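Local atomic coordinates of DNA polymerase III subunit beta (Deinococcus radiodurans, PDB entry 4TRT), a protein that probably tethers DNA polymerases and other proteins to DNA as a ring-shaped head-to-tail homodimer, giving them processivity. Residues E19-S24 with V196-R201; V126-G131 with L158-E163; R135-V140 with R201-G206; A208-G213 with L217-D222. All coordinates share one frame; numbering follows the deposited sequence. Where two conformers were deposited one is given.

Interaction 1 (E19-S24 with V196-R201); sequences ERVIPS and VDELIR
Buried Val21 meets Glu198 on the side of this contact that is backed by the sheet. The CG2 methyl of Val21 lies 3.7 Å from Glu198 OE1, brought there because the glutamate chain bends back at its second torsion (chi2 -56°) and presents its carboxylate to the neighbouring helix. Behind them strand 52-59 closes the site, with Ile52 touching both side chains. The other carboxylate oxygen, Glu198 OE2, is tied to the opposite backbone through a water, which donates one hydrogen bond to it at 2.7 Å and another to Arg20 O, also at 2.7 Å. Helix 8-21 of the N-terminal domain and helix 193-202 of the central domain thus meet at the joint between two domains of the clamp; in sliding clamps of this family such helices line the channel that surrounds DNA. On the solvent side the exposed side chain of Arg20 crosses that of Arg201, a broader but less certain contact, since Arg201 was deposited in two conformers. The Arg20 guanidinium lies with one face over the methylene stem of Arg201, whose CB is 3.6 Å from Arg20 NH2. In the conformer given the two guanidinium planes stand 89° apart, and the close approach of the two NH1 atoms is doubtful.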
loop_
_atom_site.group_PDB
_atom_site.type_symbol
_atom_site.label_atom_id
_atom_site.label_comp_id
_atom_site.label_asym_id
_atom_site.label_seq_id
_atom_site.Cartn_x
_atom_site.Cartn_y
_atom_site.Cartn_z
ATOM N N GLU A 19 -13.935 -0.790 13.787
ATOM C CA GLU A 19 -13.134 -1.916 13.330
ATOM C C GLU A 19 -11.629 -1.683 13.485
ATOM O O GLU A 19 -10.869 -2.642 13.594
ATOM C CB GLU A 19 -13.490 -2.321 11.894
ATOM C CG GLU A 19 -12.782 -1.562 10.796
ATOM C CD GLU A 19 -13.101 -2.100 9.409
ATOM O OE1 GLU A 19 -13.195 -1.286 8.478
ATOM O OE2 GLU A 19 -13.250 -3.325 9.233
ATOM N N ARG A 20 -11.193 -0.430 13.517
ATOM C CA ARG A 20 -9.777 -0.163 13.779
ATOM C C ARG A 20 -9.388 -0.364 15.252
ATOM O O ARG A 20 -8.238 -0.652 15.522
ATOM C CB ARG A 20 -9.329 1.209 13.269
ATOM C CG ARG A 20 -9.045 1.224 11.768
ATOM C CD ARG A 20 -8.670 2.618 11.315
ATOM N NE ARG A 20 -9.633 3.608 11.808
ATOM C CZ ARG A 20 -9.539 4.918 11.608
ATOM N NH1 ARG A 20 -8.551 5.423 10.875
ATOM N NH2 ARG A 20 -10.457 5.723 12.133
ATOM N N VAL A 21 -10.346 -0.245 16.175
ATOM C CA VAL A 21 -10.129 -0.478 17.619
ATOM C C VAL A 21 -10.352 -1.942 18.024
ATOM O O VAL A 21 -9.507 -2.557 18.692
ATOM C CB VAL A 21 -11.069 0.424 18.447
ATOM C CG1 VAL A 21 -11.006 0.084 19.932
ATOM C CG2 VAL A 21 -10.728 1.887 18.209
ATOM N N ILE A 22 -11.493 -2.502 17.625
ATOM C CA ILE A 22 -11.837 -3.874 17.985
ATOM C C ILE A 22 -10.821 -4.819 17.336
ATOM O O ILE A 22 -10.558 -4.699 16.132
ATOM C CB ILE A 22 -13.285 -4.219 17.559
ATOM C CG1 ILE A 22 -14.268 -3.298 18.276
ATOM C CG2 ILE A 22 -13.610 -5.673 17.868
ATOM C CD1 ILE A 22 -15.717 -3.386 17.835
ATOM N N PRO A 23 -10.240 -5.759 18.119
ATOM C CA PRO A 23 -9.341 -6.754 17.521
ATOM C C PRO A 23 -10.045 -7.681 16.540
ATOM O O PRO A 23 -11.227 -7.993 16.716
ATOM C CB PRO A 23 -8.809 -7.554 18.741
ATOM C CG PRO A 23 -9.116 -6.724 19.935
ATOM C CD PRO A 23 -10.316 -5.891 19.588
ATOM N N SER A 24 -9.341 -8.095 15.492
ATOM C CA SER A 24 -9.884 -9.059 14.533
ATOM C C SER A 24 -9.655 -10.497 15.003
ATOM O O SER A 24 -10.336 -11.400 14.550
ATOM C CB SER A 24 -9.258 -8.854 13.142
ATOM O OG SER A 24 -7.840 -8.834 13.246
ATOM N N VAL A 196 -3.307 8.071 22.353
ATOM C CA VAL A 196 -3.264 9.261 21.497
ATOM C C VAL A 196 -3.457 8.883 20.016
ATOM O O VAL A 196 -4.185 9.563 19.299
ATOM C CB VAL A 196 -1.981 10.084 21.719
ATOM C CG1 VAL A 196 -1.808 11.137 20.634
ATOM C CG2 VAL A 196 -2.020 10.730 23.090
ATOM N N ASP A 197 -2.843 7.786 19.574
ATOM C CA ASP A 197 -3.012 7.311 18.197
ATOM C C ASP A 197 -4.482 7.049 17.865
ATOM O O ASP A 197 -4.949 7.389 16.777
ATOM C CB ASP A 197 -2.227 6.029 17.949
ATOM C CG ASP A 197 -0.733 6.230 18.019
ATOM O OD1 ASP A 197 -0.257 7.346 17.735
ATOM O OD2 ASP A 197 -0.029 5.265 18.371
ATOM N N GLU A 198 -5.203 6.452 18.815
ATOM C CA GLU A 198 -6.619 6.175 18.627
ATOM C C GLU A 198 -7.405 7.478 18.608
ATOM O O GLU A 198 -8.345 7.607 17.834
ATOM C CB GLU A 198 -7.160 5.253 19.728
ATOM C CG GLU A 198 -6.470 3.899 19.825
ATOM C CD GLU A 198 -6.490 3.098 18.534
ATOM O OE1 GLU A 198 -7.351 3.333 17.649
ATOM O OE2 GLU A 198 -5.608 2.222 18.395
ATOM N N LEU A 199 -7.017 8.426 19.469
ATOM C CA LEU A 199 -7.694 9.709 19.555
ATOM C C LEU A 199 -7.562 10.464 18.241
ATOM O O LEU A 199 -8.536 11.006 17.741
ATOM C CB LEU A 199 -7.173 10.550 20.723
ATOM C CG LEU A 199 -7.808 10.298 22.086
ATOM C CD1 LEU A 199 -7.039 10.997 23.202
ATOM C CD2 LEU A 199 -9.270 10.733 22.069
ATOM N N ILE A 200 -6.358 10.470 17.683
ATOM C CA ILE A 200 -6.108 11.101 16.399
ATOM C C ILE A 200 -7.042 10.551 15.319
ATOM O O ILE A 200 -7.531 11.301 14.487
ATOM C CB ILE A 200 -4.627 10.954 15.972
ATOM C CG1 ILE A 200 -3.736 11.798 16.873
ATOM C CG2 ILE A 200 -4.417 11.367 14.509
ATOM C CD1 ILE A 200 -2.266 11.464 16.731
ATOM N N ARG A 201 -7.303 9.253 15.347
ATOM C CA ARG A 201 -8.158 8.645 14.335
ATOM C C ARG A 201 -9.632 9.036 14.449
ATOM O O ARG A 201 -10.350 8.967 13.461
ATOM C CB ARG A 201 -7.989 7.135 14.367
ATOM C CG ARG A 201 -6.611 6.738 13.846
ATOM C CD ARG A 201 -6.253 5.284 14.089
ATOM N NE ARG A 201 -4.884 5.016 13.661
ATOM C CZ ARG A 201 -4.535 4.743 12.407
ATOM N NH1 ARG A 201 -5.457 4.695 11.461
ATOM N NH2 ARG A 201 -3.264 4.517 12.100
HETATM O O HOH W 1 -6.393 -0.168 17.458
#

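Interaction 2 (V126-G131 with L158-E163); sequences VSLDGG and LEHHGE
His160 carries its CG anti to the carbonyl carbon and beside the backbone N (chi1 -77°), and a chi2 of 89° turns the imidazole so that NE2 leads towards Val126. The two side chains come from opposite directions, and NE2 stops 3.6 Å from Val126 CG1. The methyl meets the ring obliquely, as does Leu128 CD2, which is 4.4 Å from the same NE2. No partner for this buried nitrogen is found anywhere in the model; an apolar setting of this kind would probably disfavour a second proton on the ring. The central-domain parts of two sheets, each continued into a neighbouring domain, meet here: strand 126-129 is the end strand of one and hydrogen-bonds to strand 207-212, while strand 155-161 lies between 189-192 and 164-170 in the other. Between the sheets, Leu158 reaches Phe210 on strand 207-212. One residue further on, the other histidine behaves differently. His161 NE2 donates to the anti lone pair of Glu159 OE1 at 2.6 Å, with the oxygen nearly in the ring plane, while Glu159 OE2 takes Lys157 and Tyr238. At the end of strand 126-129, Asp129 N-caps helix 130-140 through OD2, which accepts from the backbone N of Glu132.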
loop_
_atom_site.group_PDB
_atom_site.type_symbol
_atom_site.label_atom_id
_atom_site.label_comp_id
_atom_site.label_asym_id
_atom_site.label_seq_id
_atom_site.Cartn_x
_atom_site.Cartn_y
_atom_site.Cartn_z
ATOM N N VAL A 126 -13.891 19.813 30.760
ATOM C CA VAL A 126 -13.192 20.751 29.884
ATOM C C VAL A 126 -13.770 20.632 28.489
ATOM O O VAL A 126 -14.322 19.594 28.122
ATOM C CB VAL A 126 -11.674 20.464 29.775
ATOM C CG1 VAL A 126 -10.886 21.766 29.692
ATOM C CG2 VAL A 126 -11.191 19.638 30.945
ATOM N N SER A 127 -13.626 21.697 27.717
ATOM C CA SER A 127 -14.049 21.737 26.328
ATOM C C SER A 127 -12.942 22.373 25.490
ATOM O O SER A 127 -12.443 23.437 25.830
ATOM C CB SER A 127 -15.338 22.544 26.218
ATOM O OG SER A 127 -15.776 22.647 24.877
ATOM N N LEU A 128 -12.528 21.706 24.418
ATOM C CA LEU A 128 -11.583 22.303 23.462
ATOM C C LEU A 128 -11.983 21.938 22.037
ATOM O O LEU A 128 -12.944 21.200 21.824
ATOM C CB LEU A 128 -10.134 21.858 23.745
ATOM C CG LEU A 128 -9.958 20.418 24.185
ATOM C CD1 LEU A 128 -10.045 19.520 22.964
ATOM C CD2 LEU A 128 -8.638 20.211 24.914
ATOM N N ASP A 129 -11.258 22.466 21.059
ATOM C CA ASP A 129 -11.508 22.098 19.670
ATOM C C ASP A 129 -10.762 20.808 19.310
ATOM O O ASP A 129 -9.539 20.745 19.427
ATOM C CB ASP A 129 -11.099 23.202 18.709
ATOM C CG ASP A 129 -11.463 22.868 17.277
ATOM O OD1 ASP A 129 -12.614 23.146 16.868
ATOM O OD2 ASP A 129 -10.612 22.298 16.575
ATOM N N GLY A 130 -11.509 19.800 18.856
ATOM C CA GLY A 130 -10.930 18.495 18.525
ATOM C C GLY A 130 -9.905 18.502 17.404
ATOM O O GLY A 130 -8.939 17.743 17.433
ATOM N N GLY A 131 -10.117 19.357 16.411
ATOM C CA GLY A 131 -9.172 19.516 15.306
ATOM C C GLY A 131 -7.842 20.108 15.756
ATOM O O GLY A 131 -6.785 19.656 15.336
ATOM N N LEU A 158 -0.643 16.757 28.615
ATOM C CA LEU A 158 -1.491 17.891 28.258
ATOM C C LEU A 158 -1.475 18.891 29.415
ATOM O O LEU A 158 -1.739 18.521 30.558
ATOM C CB LEU A 158 -2.916 17.413 27.983
ATOM C CG LEU A 158 -3.922 18.532 27.664
ATOM C CD1 LEU A 158 -3.560 19.166 26.330
ATOM C CD2 LEU A 158 -5.350 18.017 27.611
ATOM N N GLU A 159 -1.148 20.145 29.114
ATOM C CA GLU A 159 -1.126 21.239 30.086
ATOM C C GLU A 159 -2.168 22.271 29.712
ATOM O O GLU A 159 -2.307 22.595 28.527
ATOM C CB GLU A 159 0.206 21.988 30.025
ATOM C CG GLU A 159 1.428 21.247 30.488
ATOM C CD GLU A 159 2.705 22.042 30.269
ATOM O OE1 GLU A 159 2.645 23.234 29.919
ATOM O OE2 GLU A 159 3.793 21.468 30.448
ATOM N N HIS A 160 -2.866 22.817 30.706
ATOM C CA HIS A 160 -3.765 23.957 30.486
ATOM C C HIS A 160 -3.179 25.242 31.018
ATOM O O HIS A 160 -2.579 25.261 32.096
ATOM C CB HIS A 160 -5.130 23.695 31.099
ATOM C CG HIS A 160 -5.985 22.772 30.274
ATOM N ND1 HIS A 160 -5.964 21.433 30.418
ATOM C CD2 HIS A 160 -6.891 23.046 29.255
ATOM C CE1 HIS A 160 -6.825 20.883 29.544
ATOM N NE2 HIS A 160 -7.390 21.873 28.835
ATOM N N HIS A 161 -3.335 26.316 30.242
ATOM C CA HIS A 161 -2.835 27.653 30.603
ATOM C C HIS A 161 -3.846 28.702 30.216
ATOM O O HIS A 161 -3.551 29.580 29.403
ATOM C CB HIS A 161 -1.513 27.979 29.890
ATOM C CG HIS A 161 -0.420 26.956 30.089
ATOM N ND1 HIS A 161 0.489 27.050 31.083
ATOM C CD2 HIS A 161 -0.082 25.817 29.351
ATOM C CE1 HIS A 161 1.351 26.009 31.001
ATOM N NE2 HIS A 161 1.005 25.263 29.939
ATOM N N GLY A 162 -5.056 28.602 30.759
ATOM C CA GLY A 162 -6.055 29.659 30.592
ATOM C C GLY A 162 -6.637 29.767 29.189
ATOM O O GLY A 162 -7.540 29.024 28.823
ATOM N N GLU A 163 -6.116 30.708 28.403
ATOM C CA GLU A 163 -6.555 30.898 27.018
ATOM C C GLU A 163 -5.942 29.872 26.047
ATOM O O GLU A 163 -6.342 29.795 24.886
ATOM C CB GLU A 163 -6.203 32.310 26.530
ATOM C CG GLU A 163 -6.928 33.438 27.250
ATOM C CD GLU A 163 -6.468 34.817 26.797
ATOM O OE1 GLU A 163 -5.637 34.904 25.866
ATOM O OE2 GLU A 163 -6.935 35.820 27.374
#

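Interaction 3 (R135-V140 with R201-G206); sequences RAFSSV and RVLKDG
Arg135, which reaches across to Asp205 with its side chain, has its carbonyl oxygen gripped twice by Ser139: the OG donates to Arg135 O at 2.8 Å, and the backbone N of Ser139 adds a weak helical bond. The hydroxyl approaches tilted 31° from the carbonyl plane and is itself held by Arg178. The salt bridge across the contact is made by the other end of the residue. A bend at chi3 (-93°) carries the guanidinium across to Asp205, and Arg135 NH2 lies 3.2 Å from Asp205 OD1, at the guanidinium edge and near its plane. The carboxylate is turned 65° from that plane, and one nitrogen and one oxygen make the pair, between two exposed side chains. These are the two helices of the central domain: helix 130-140 packs against helix 193-202 and the loop leading out of it. Deeper in, Leu203 CD1 stands at the edge of the Phe137 ring, 4.2 Å from Phe137 CD2, with the side chains crossing at about a right angle. The ring also touches Val196 and Leu199, and Ile200 packs on Phe137 CB. In the loop after helix 193-202, Lys204 NZ folds back onto Leu203 O at 3.0 Å, coming from above the carbonyl plane, and Gly206 donates its N to Asp129 OD1.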
loop_
_atom_site.group_PDB
_atom_site.type_symbol
_atom_site.label_atom_id
_atom_site.label_comp_id
_atom_site.label_asym_id
_atom_site.label_seq_id
_atom_site.Cartn_x
_atom_site.Cartn_y
_atom_site.Cartn_z
ATOM N N ARG A 135 -4.291 17.911 15.691
ATOM C CA ARG A 135 -3.074 18.369 15.005
ATOM C C ARG A 135 -1.930 18.580 16.021
ATOM O O ARG A 135 -0.792 18.258 15.723
ATOM C CB ARG A 135 -3.355 19.584 14.093
ATOM C CG ARG A 135 -3.685 19.195 12.644
ATOM C CD ARG A 135 -4.120 20.347 11.751
ATOM N NE ARG A 135 -5.579 20.496 11.739
ATOM C CZ ARG A 135 -6.301 21.301 12.527
ATOM N NH1 ARG A 135 -5.724 22.083 13.427
ATOM N NH2 ARG A 135 -7.628 21.325 12.405
ATOM N N ALA A 136 -2.237 19.032 17.239
ATOM C CA ALA A 136 -1.227 19.130 18.295
ATOM C C ALA A 136 -0.682 17.749 18.659
ATOM O O ALA A 136 0.531 17.547 18.683
ATOM C CB ALA A 136 -1.768 19.844 19.525
ATOM N N PHE A 137 -1.572 16.796 18.915
ATOM C CA PHE A 137 -1.170 15.399 19.146
ATOM C C PHE A 137 -0.265 14.858 18.051
ATOM O O PHE A 137 0.778 14.262 18.335
ATOM C CB PHE A 137 -2.386 14.465 19.243
ATOM C CG PHE A 137 -3.080 14.460 20.580
ATOM C CD1 PHE A 137 -2.411 14.745 21.767
ATOM C CD2 PHE A 137 -4.420 14.089 20.651
ATOM C CE1 PHE A 137 -3.083 14.704 22.981
ATOM C CE2 PHE A 137 -5.085 14.041 21.858
ATOM C CZ PHE A 137 -4.423 14.359 23.022
ATOM N N SER A 138 -0.661 15.067 16.799
ATOM C CA SER A 138 0.077 14.538 15.646
ATOM C C SER A 138 1.457 15.178 15.500
ATOM O O SER A 138 2.358 14.568 14.943
ATOM C CB SER A 138 -0.698 14.776 14.349
ATOM O OG SER A 138 -1.846 13.968 14.301
ATOM N N SER A 139 1.598 16.409 15.989
ATOM C CA SER A 139 2.856 17.140 15.917
ATOM C C SER A 139 3.879 16.660 16.941
ATOM O O SER A 139 5.080 16.823 16.700
ATOM C CB SER A 139 2.619 18.637 16.119
ATOM O OG SER A 139 1.804 19.121 15.068
ATOM N N VAL A 140 3.430 16.109 18.081
ATOM C CA VAL A 140 4.368 15.731 19.170
ATOM C C VAL A 140 4.507 14.245 19.444
ATOM O O VAL A 140 5.467 13.842 20.081
ATOM C CB VAL A 140 4.049 16.464 20.482
ATOM C CG1 VAL A 140 3.932 17.965 20.203
ATOM C CG2 VAL A 140 2.799 15.872 21.155
ATOM N N ARG A 201 -7.303 9.253 15.347
ATOM C CA ARG A 201 -8.158 8.645 14.335
ATOM C C ARG A 201 -9.632 9.036 14.449
ATOM O O ARG A 201 -10.350 8.967 13.461
ATOM C CB ARG A 201 -7.989 7.135 14.367
ATOM C CG ARG A 201 -6.611 6.738 13.846
ATOM C CD ARG A 201 -6.253 5.284 14.089
ATOM N NE ARG A 201 -4.884 5.016 13.661
ATOM C CZ ARG A 201 -4.535 4.743 12.407
ATOM N NH1 ARG A 201 -5.457 4.695 11.461
ATOM N NH2 ARG A 201 -3.264 4.517 12.100
ATOM N N VAL A 202 -10.079 9.474 15.628
ATOM C CA VAL A 202 -11.506 9.838 15.818
ATOM C C VAL A 202 -11.806 11.338 15.953
ATOM O O VAL A 202 -12.937 11.757 15.731
ATOM C CB VAL A 202 -12.159 9.088 17.007
ATOM C CG1 VAL A 202 -12.034 7.574 16.851
ATOM C CG2 VAL A 202 -11.604 9.545 18.332
ATOM N N LEU A 203 -10.827 12.142 16.342
ATOM C CA LEU A 203 -11.076 13.571 16.542
ATOM C C LEU A 203 -11.331 14.257 15.202
ATOM O O LEU A 203 -10.662 13.980 14.221
ATOM C CB LEU A 203 -9.888 14.238 17.247
ATOM C CG LEU A 203 -9.734 13.922 18.738
ATOM C CD1 LEU A 203 -8.331 14.263 19.230
ATOM C CD2 LEU A 203 -10.800 14.667 19.540
ATOM N N LYS A 204 -12.321 15.141 15.165
ATOM C CA LYS A 204 -12.579 15.976 13.984
ATOM C C LYS A 204 -12.714 17.429 14.418
ATOM O O LYS A 204 -12.746 17.715 15.610
ATOM C CB LYS A 204 -13.840 15.503 13.261
ATOM C CG LYS A 204 -13.697 14.156 12.558
ATOM C CD LYS A 204 -12.893 14.248 11.266
ATOM C CE LYS A 204 -12.337 12.890 10.836
ATOM N NZ LYS A 204 -11.299 12.370 11.776
ATOM N N ASP A 205 -12.760 18.348 13.458
ATOM C CA ASP A 205 -13.038 19.754 13.764
ATOM C C ASP A 205 -14.352 19.880 14.530
ATOM O O ASP A 205 -15.319 19.168 14.251
ATOM C CB ASP A 205 -13.121 20.596 12.478
ATOM C CG ASP A 205 -11.761 20.896 11.875
ATOM O OD1 ASP A 205 -10.734 20.689 12.558
ATOM O OD2 ASP A 205 -11.718 21.355 10.716
ATOM N N GLY A 206 -14.381 20.790 15.495
ATOM C CA GLY A 206 -15.545 20.959 16.351
ATOM C C GLY A 206 -15.180 20.630 17.778
ATOM O O GLY A 206 -14.042 20.276 18.068
#

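Interaction 4 (A208-G213 with L217-D222); sequences ARFTYG and LTVTTD
Arg209 and Thr220 face each other as an antiparallel hydrogen-bonded pair, and Thr211 with Thr218 is the next such pair along. Four backbone bonds join the strands, all in their carbonyl planes; the shortest, Arg209 N to Thr220 O, is 2.7 Å long and runs at 173°. Between them Phe210 and Val219 form a non-hydrogen-bonded pair, where weaker CA-H...O contacts fill in, among them Val219 CA to Arg209 O at 3.3 Å. This is the hairpin of strands 207-212 and 216-220, with strand 126-129 on one flank and strand 224-229 on the other in a sheet shared with the N-terminal domain. Water bonding belongs to the threonine face: one water donates to Arg209 O and to Thr211 OG1 and also bonds Thr220 OG1, while a second donates to Thr211 O and Thr218 OG1. Gln123 and Asn227 take up Thr211 OG1 and Thr218 OG1 in turn. On that face the Arg209 guanidinium also lies flat over Thr220 O. The other face is mainly apolar. Leu217 CD2 sits over the centre of the Phe210 ring, 4.3 Å from its centroid and 6° off the normal, a CH-pi contact, and Val219 CG2 touches Phe210 CE1 obliquely at 3.9 Å. With an alanine at Phe210, the Leu217 CD2 methyl would probably lose its ring face and a gap open beside Val219. Tyr212 CD1 rests 4.0 Å from Leu217 CD1, and its hydroxyl bonds the backbone N of Lys187.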
loop_
_atom_site.group_PDB
_atom_site.type_symbol
_atom_site.label_atom_id
_atom_site.label_comp_id
_atom_site.label_asym_id
_atom_site.label_seq_id
_atom_site.Cartn_x
_atom_site.Cartn_y
_atom_site.Cartn_z
ATOM N N ALA A 208 -14.598 19.023 21.385
ATOM C CA ALA A 208 -14.291 17.783 22.069
ATOM C C ALA A 208 -14.366 18.030 23.574
ATOM O O ALA A 208 -13.717 18.941 24.085
ATOM C CB ALA A 208 -12.908 17.309 21.681
ATOM N N ARG A 209 -15.151 17.223 24.278
ATOM C CA ARG A 209 -15.372 17.392 25.717
ATOM C C ARG A 209 -14.638 16.323 26.521
ATOM O O ARG A 209 -14.694 15.148 26.175
ATOM C CB ARG A 209 -16.868 17.314 26.036
ATOM C CG ARG A 209 -17.642 18.590 25.716
ATOM C CD ARG A 209 -19.163 18.423 25.714
ATOM N NE ARG A 209 -19.663 17.355 24.840
ATOM C CZ ARG A 209 -19.806 17.420 23.511
ATOM N NH1 ARG A 209 -19.467 18.512 22.831
ATOM N NH2 ARG A 209 -20.287 16.365 22.852
ATOM N N PHE A 210 -13.972 16.728 27.600
ATOM C CA PHE A 210 -13.280 15.798 28.502
ATOM C C PHE A 210 -14.114 15.582 29.759
ATOM O O PHE A 210 -14.603 16.545 30.360
ATOM C CB PHE A 210 -11.931 16.368 28.962
ATOM C CG PHE A 210 -10.852 16.388 27.916
ATOM C CD1 PHE A 210 -11.083 16.038 26.595
ATOM C CD2 PHE A 210 -9.572 16.800 28.277
ATOM C CE1 PHE A 210 -10.059 16.083 25.666
ATOM C CE2 PHE A 210 -8.549 16.845 27.354
ATOM C CZ PHE A 210 -8.788 16.476 26.046
ATOM N N THR A 211 -14.261 14.324 30.157
ATOM C CA THR A 211 -14.809 13.977 31.457
ATOM C C THR A 211 -13.702 13.261 32.221
ATOM O O THR A 211 -13.250 12.193 31.796
ATOM C CB THR A 211 -16.016 13.020 31.341
ATOM O OG1 THR A 211 -16.997 13.578 30.458
ATOM C CG2 THR A 211 -16.627 12.765 32.716
ATOM N N TYR A 212 -13.283 13.838 33.348
ATOM C CA TYR A 212 -12.237 13.248 34.190
ATOM C C TYR A 212 -12.788 12.079 34.988
ATOM O O TYR A 212 -13.903 12.135 35.489
ATOM C CB TYR A 212 -11.688 14.279 35.176
ATOM C CG TYR A 212 -11.091 15.498 34.533
ATOM C CD1 TYR A 212 -10.151 15.375 33.516
ATOM C CD2 TYR A 212 -11.448 16.778 34.949
ATOM C CE1 TYR A 212 -9.594 16.491 32.928
ATOM C CE2 TYR A 212 -10.896 17.903 34.369
ATOM C CZ TYR A 212 -9.968 17.752 33.360
ATOM O OH TYR A 212 -9.399 18.855 32.780
ATOM N N GLY A 213 -12.000 11.019 35.101
ATOM C CA GLY A 213 -12.365 9.874 35.917
ATOM C C GLY A 213 -11.199 9.482 36.785
ATOM O O GLY A 213 -10.185 10.177 36.823
ATOM N N LEU A 217 -9.883 8.883 31.378
ATOM C CA LEU A 217 -10.432 10.060 30.727
ATOM C C LEU A 217 -11.480 9.587 29.732
ATOM O O LEU A 217 -11.300 8.556 29.088
ATOM C CB LEU A 217 -9.326 10.813 29.992
ATOM C CG LEU A 217 -9.722 12.091 29.227
ATOM C CD1 LEU A 217 -10.080 13.190 30.214
ATOM C CD2 LEU A 217 -8.610 12.555 28.293
ATOM N N THR A 218 -12.580 10.327 29.629
ATOM C CA THR A 218 -13.555 10.117 28.569
ATOM C C THR A 218 -13.587 11.356 27.673
ATOM O O THR A 218 -13.735 12.489 28.151
ATOM C CB THR A 218 -14.968 9.838 29.128
ATOM O OG1 THR A 218 -14.931 8.682 29.974
ATOM C CG2 THR A 218 -15.970 9.602 27.985
ATOM N N VAL A 219 -13.411 11.136 26.374
ATOM C CA VAL A 219 -13.432 12.202 25.389
ATOM C C VAL A 219 -14.653 12.027 24.513
ATOM O O VAL A 219 -14.859 10.942 23.939
ATOM C CB VAL A 219 -12.169 12.187 24.509
ATOM C CG1 VAL A 219 -12.211 13.313 23.480
ATOM C CG2 VAL A 219 -10.920 12.317 25.372
ATOM N N THR A 220 -15.463 13.080 24.430
ATOM C CA THR A 220 -16.699 13.054 23.659
ATOM C C THR A 220 -16.669 14.103 22.561
ATOM O O THR A 220 -16.383 15.281 22.809
ATOM C CB THR A 220 -17.926 13.281 24.547
ATOM O OG1 THR A 220 -17.932 12.322 25.607
ATOM C CG2 THR A 220 -19.219 13.130 23.739
ATOM N N THR A 221 -16.964 13.660 21.346
ATOM C CA THR A 221 -17.055 14.534 20.199
ATOM C C THR A 221 -18.467 14.455 19.664
ATOM O O THR A 221 -19.368 13.893 20.302
ATOM C CB THR A 221 -16.132 14.076 19.060
ATOM O OG1 THR A 221 -16.752 12.974 18.367
ATOM C CG2 THR A 221 -14.780 13.669 19.578
ATOM N N ASP A 222 -18.649 15.035 18.485
ATOM C CA ASP A 222 -19.786 14.752 17.645
ATOM C C ASP A 222 -19.847 13.242 17.350
ATOM O O ASP A 222 -19.048 12.701 16.578
ATOM C CB ASP A 222 -19.651 15.613 16.381
ATOM C CG ASP A 222 -20.483 15.120 15.233
ATOM O OD1 ASP A 222 -21.715 15.254 15.305
ATOM O OD2 ASP A 222 -19.895 14.626 14.248
HETATM O O HOH W 2 -16.677 13.822 27.708
HETATM O O HOH W 3 -13.615 9.499 32.517
#

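How the interactions relate
Followed from the N terminus, interaction 1 opens on helix 8-21 and closes only at helix 193-202, a long loop that joins the N-terminal and central domains. Interaction 2 is nested inside it, running from strand 126-129 to strand 155-161 between two sheets. Interaction 3 opens within the loop of interaction 2 and closes after interaction 1, so it crosses both; it shares Arg201 with interaction 1 and helix 130-140 with interaction 2. Interaction 4 follows in series as a local hairpin, whose strand 207-212 pairs with strand 126-129 of interaction 2. Leu199 against Val219 and Leu203 against Ala208 then fasten helix 193-202 and its exit loop to that hairpin.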